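Local coordinates for putative HAD family hydrolase (Streptomyces avermitilis, PDB 3MMZ), which probably hydrolyses phosphate esters as the KdsC-like HAD domain of a longer protein that is also predicted to make CMP-N-acylneuraminate from CTP, at residues D[24-29]-D[109-114]. Numbering follows the deposited sequence.
Sequences TDDRVL and GNDVND. With CA (calcium ion), chain M.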
ATOM      1  N   THR D  24     -20.377   0.042   4.408  1.00 13.22           N
ATOM      2  CA  THR D  24     -19.910  -0.177   3.028  1.00 13.22           C
ATOM      3  C   THR D  24     -18.773   0.790   2.735  1.00 12.67           C
ATOM      4  O   THR D  24     -18.550   1.732   3.490  1.00 12.37           O
ATOM      5  CB  THR D  24     -21.013   0.087   1.966  1.00 13.37           C
ATOM      6  OG1 THR D  24     -21.152   1.499   1.757  1.00 13.38           O
ATOM      7  CG2 THR D  24     -22.367  -0.527   2.361  1.00 13.44           C
ATOM      8  N   ASP D  25     -18.081   0.567   1.620  1.00 12.56           N
ATOM      9  CA  ASP D  25     -17.013   1.468   1.170  1.00 14.20           C
ATOM     10  C   ASP D  25     -17.541   2.693   0.391  1.00 14.21           C
ATOM     11  O   ASP D  25     -16.763   3.376  -0.297  1.00 14.27           O
ATOM     12  CB  ASP D  25     -15.982   0.686   0.334  1.00 16.25           C
ATOM     13  CG  ASP D  25     -16.574   0.112  -0.963  1.00 20.88           C
ATOM     14  OD1 ASP D  25     -17.762   0.331  -1.259  1.00 18.00           O
ATOM     15  OD2 ASP D  25     -15.847  -0.579  -1.698  1.00 18.53           O
ATOM     16  N   ASP D  26     -18.850   2.957   0.507  1.00 13.11           N
ATOM     17  CA  ASP D  26     -19.517   4.098  -0.146  1.00 13.89           C
ATOM     18  C   ASP D  26     -19.608   3.956  -1.673  1.00 13.07           C
ATOM     19  O   ASP D  26     -19.949   4.907  -2.371  1.00 12.67           O
ATOM     20  CB  ASP D  26     -18.840   5.432   0.226  1.00 15.32           C
ATOM     21  CG  ASP D  26     -19.821   6.497   0.676  1.00 19.75           C
ATOM     22  OD1 ASP D  26     -21.014   6.210   0.890  1.00 16.19           O
ATOM     23  OD2 ASP D  26     -19.384   7.656   0.831  1.00 17.44           O
ATOM     24  N   ARG D  27     -19.322   2.764  -2.180  1.00 12.90           N
ATOM     25  CA  ARG D  27     -19.561   2.475  -3.583  1.00 12.95           C
ATOM     26  C   ARG D  27     -20.850   1.674  -3.793  1.00 12.17           C
ATOM     27  O   ARG D  27     -21.364   1.026  -2.867  1.00 12.08           O
ATOM     28  CB  ARG D  27     -18.364   1.743  -4.172  1.00 14.76           C
ATOM     29  CG  ARG D  27     -17.124   2.630  -4.221  1.00 23.64           C
ATOM     30  CD  ARG D  27     -15.876   1.811  -4.087  1.00 18.44           C
ATOM     31  NE  ARG D  27     -14.644   2.596  -4.243  1.00 24.94           N
ATOM     32  CZ  ARG D  27     -14.033   3.303  -3.285  1.00 20.25           C
ATOM     33  NH1 ARG D  27     -14.529   3.402  -2.052  1.00 24.84           N
ATOM     34  NH2 ARG D  27     -12.905   3.945  -3.584  1.00 25.54           N
ATOM     35  N   VAL D  28     -21.349   1.722  -5.024  1.00 11.78           N
ATOM     36  CA  VAL D  28     -22.534   0.981  -5.435  1.00 11.38           C
ATOM     37  C   VAL D  28     -22.214   0.284  -6.749  1.00 11.07           C
ATOM     38  O   VAL D  28     -21.722   0.909  -7.682  1.00 11.43           O
ATOM     39  CB  VAL D  28     -23.750   1.920  -5.659  1.00 12.13           C
ATOM     40  CG1 VAL D  28     -24.988   1.127  -6.092  1.00 17.28           C
ATOM     41  CG2 VAL D  28     -24.052   2.741  -4.407  1.00 18.52           C
ATOM     42  N   LEU D  29     -22.477  -1.014  -6.818  1.00 10.84           N
ATOM     43  CA  LEU D  29     -22.394  -1.727  -8.074  1.00 11.26           C
ATOM     44  C   LEU D  29     -23.735  -1.586  -8.797  1.00 11.96           C
ATOM     45  O   LEU D  29     -24.795  -1.843  -8.219  1.00 11.61           O
ATOM     46  CB  LEU D  29     -22.052  -3.195  -7.847  1.00 12.05           C
ATOM     47  CG  LEU D  29     -21.766  -3.977  -9.128  1.00 14.74           C
ATOM     48  CD1 LEU D  29     -20.303  -3.848  -9.548  1.00 13.35           C
ATOM     49  CD2 LEU D  29     -22.121  -5.438  -8.913  1.00 13.71           C
ATOM     50  N   GLY D 109     -20.743   6.935  11.893  1.00 12.67           N
ATOM     51  CA  GLY D 109     -20.994   7.557  10.591  1.00 12.11           C
ATOM     52  C   GLY D 109     -19.725   7.875   9.826  1.00 11.81           C
ATOM     53  O   GLY D 109     -18.620   7.564  10.286  1.00 11.36           O
ATOM     54  N   ASN D 110     -19.887   8.482   8.651  1.00 12.18           N
ATOM     55  CA  ASN D 110     -18.765   8.716   7.736  1.00 12.32           C
ATOM     56  C   ASN D 110     -18.815  10.046   6.979  1.00 12.77           C
ATOM     57  O   ASN D 110     -17.826  10.415   6.365  1.00 12.56           O
ATOM     58  CB  ASN D 110     -18.681   7.596   6.692  1.00 12.68           C
ATOM     59  CG  ASN D 110     -19.700   7.775   5.589  1.00 17.77           C
ATOM     60  OD1 ASN D 110     -20.901   7.750   5.847  1.00 13.42           O
ATOM     61  ND2 ASN D 110     -19.232   7.988   4.365  1.00 13.10           N
ATOM     62  N   ASP D 111     -19.948  10.754   6.983  1.00 13.69           N
ATOM     63  CA  ASP D 111     -20.055  11.938   6.110  1.00 14.94           C
ATOM     64  C   ASP D 111     -20.709  13.140   6.787  1.00 13.67           C
ATOM     65  O   ASP D 111     -21.240  13.021   7.884  1.00 12.95           O
ATOM     66  CB  ASP D 111     -20.746  11.600   4.775  1.00 18.15           C
ATOM     67  CG  ASP D 111     -20.135  12.352   3.578  1.00 32.16           C
ATOM     68  OD1 ASP D 111     -19.771  13.545   3.693  1.00 20.20           O
ATOM     69  OD2 ASP D 111     -20.017  11.751   2.492  1.00 20.82           O
ATOM     70  N   VAL D 112     -20.661  14.298   6.130  1.00 13.34           N
ATOM     71  CA  VAL D 112     -21.136  15.541   6.756  1.00 13.52           C
ATOM     72  C   VAL D 112     -22.609  15.506   7.178  1.00 13.27           C
ATOM     73  O   VAL D 112     -23.006  16.177   8.150  1.00 12.05           O
ATOM     74  CB  VAL D 112     -20.825  16.787   5.889  1.00 14.01           C
ATOM     75  CG1 VAL D 112     -19.326  16.899   5.667  1.00 19.49           C
ATOM     76  CG2 VAL D 112     -21.575  16.741   4.559  1.00 19.13           C
ATOM     77  N   ASN D 113     -23.417  14.698   6.489  1.00 14.71           N
ATOM     78  CA  ASN D 113     -24.809  14.548   6.907  1.00 16.33           C
ATOM     79  C   ASN D 113     -24.970  13.768   8.217  1.00 15.56           C
ATOM     80  O   ASN D 113     -26.078  13.669   8.732  1.00 15.95           O
ATOM     81  CB  ASN D 113     -25.737  14.041   5.781  1.00 18.65           C
ATOM     82  CG  ASN D 113     -25.453  12.603   5.366  1.00 26.93           C
ATOM     83  OD1 ASN D 113     -24.830  11.832   6.090  1.00 19.76           O
ATOM     84  ND2 ASN D 113     -25.938  12.236   4.187  1.00 20.88           N
ATOM     85  N   ASP D 114     -23.866  13.247   8.763  1.00 14.28           N
ATOM     86  CA  ASP D 114     -23.886  12.592  10.079  1.00 13.33           C
ATOM     87  C   ASP D 114     -23.585  13.547  11.236  1.00 12.33           C
ATOM     88  O   ASP D 114     -23.764  13.191  12.413  1.00 12.41           O
ATOM     89  CB  ASP D 114     -22.895  11.421  10.121  1.00 13.26           C
ATOM     90  CG  ASP D 114     -23.298  10.293   9.206  1.00 15.03           C
ATOM     91  OD1 ASP D 114     -24.450   9.836   9.320  1.00 14.29           O
ATOM     92  OD2 ASP D 114     -22.473   9.878   8.362  1.00 13.71           O
TER
HETATM   93 CA    CA M 500     -23.039   7.499   4.933  1.00 13.99          CA
HETATM   94  O   HOH W   1     -22.087   8.006   2.853  1.00 22.55           O
HETATM   95  O   HOH W   2     -20.431  10.009   0.614  1.00 31.86           O
HETATM   96  O   HOH W   3     -23.656   9.470   6.046  1.00 15.04           O
HETATM   97  O   HOH W   4     -25.210   7.248   3.950  1.00 16.97           O
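Water 1 is gripped by three groups between Asp26 and Asn110: it donates to Asp26 OD1 (2.9 Å), accepts from Asn110 ND2 (3.2 Å) and binds calcium. The site is the metal centre of a HAD-type Rossmann fold, where the loop after strand 105-109 faces Asp26, in the loop just before the hairpin strand 27-31. Asn110 OD1 binds calcium directly at 2.3 Å, beside Asp18 OD2, Asp20 O and waters 1, 3 and 4, six ligands in all. Asn110 CG sits between its backbone N and carbonyl carbon, and the amide's rotation (chi2 -63°) turns OD1 to the metal and ND2 to water 1.

No direct hydrogen bond joins the segments; the closest pair, Asp26 OD2 and Asn110 ND2, is 3.6 Å apart, with carboxylate and amide planes at 87°. Water 2 donates to both Asp26 OD2 and Asp111 OD2, which lie 4.5 Å apart, probably easing their like charges; Arg152 of a neighbouring subunit also pairs with Asp111.

Asp114 OD2 fixes the metal loop as a second-shell acceptor. Asp111 N uses the anti lone pair of OD2, while Asn110 N comes to OD2 from above the carboxylate plane, 42° out of it, and calcium-bound water 3 donates to Asp114 OD2 at 2.6 Å.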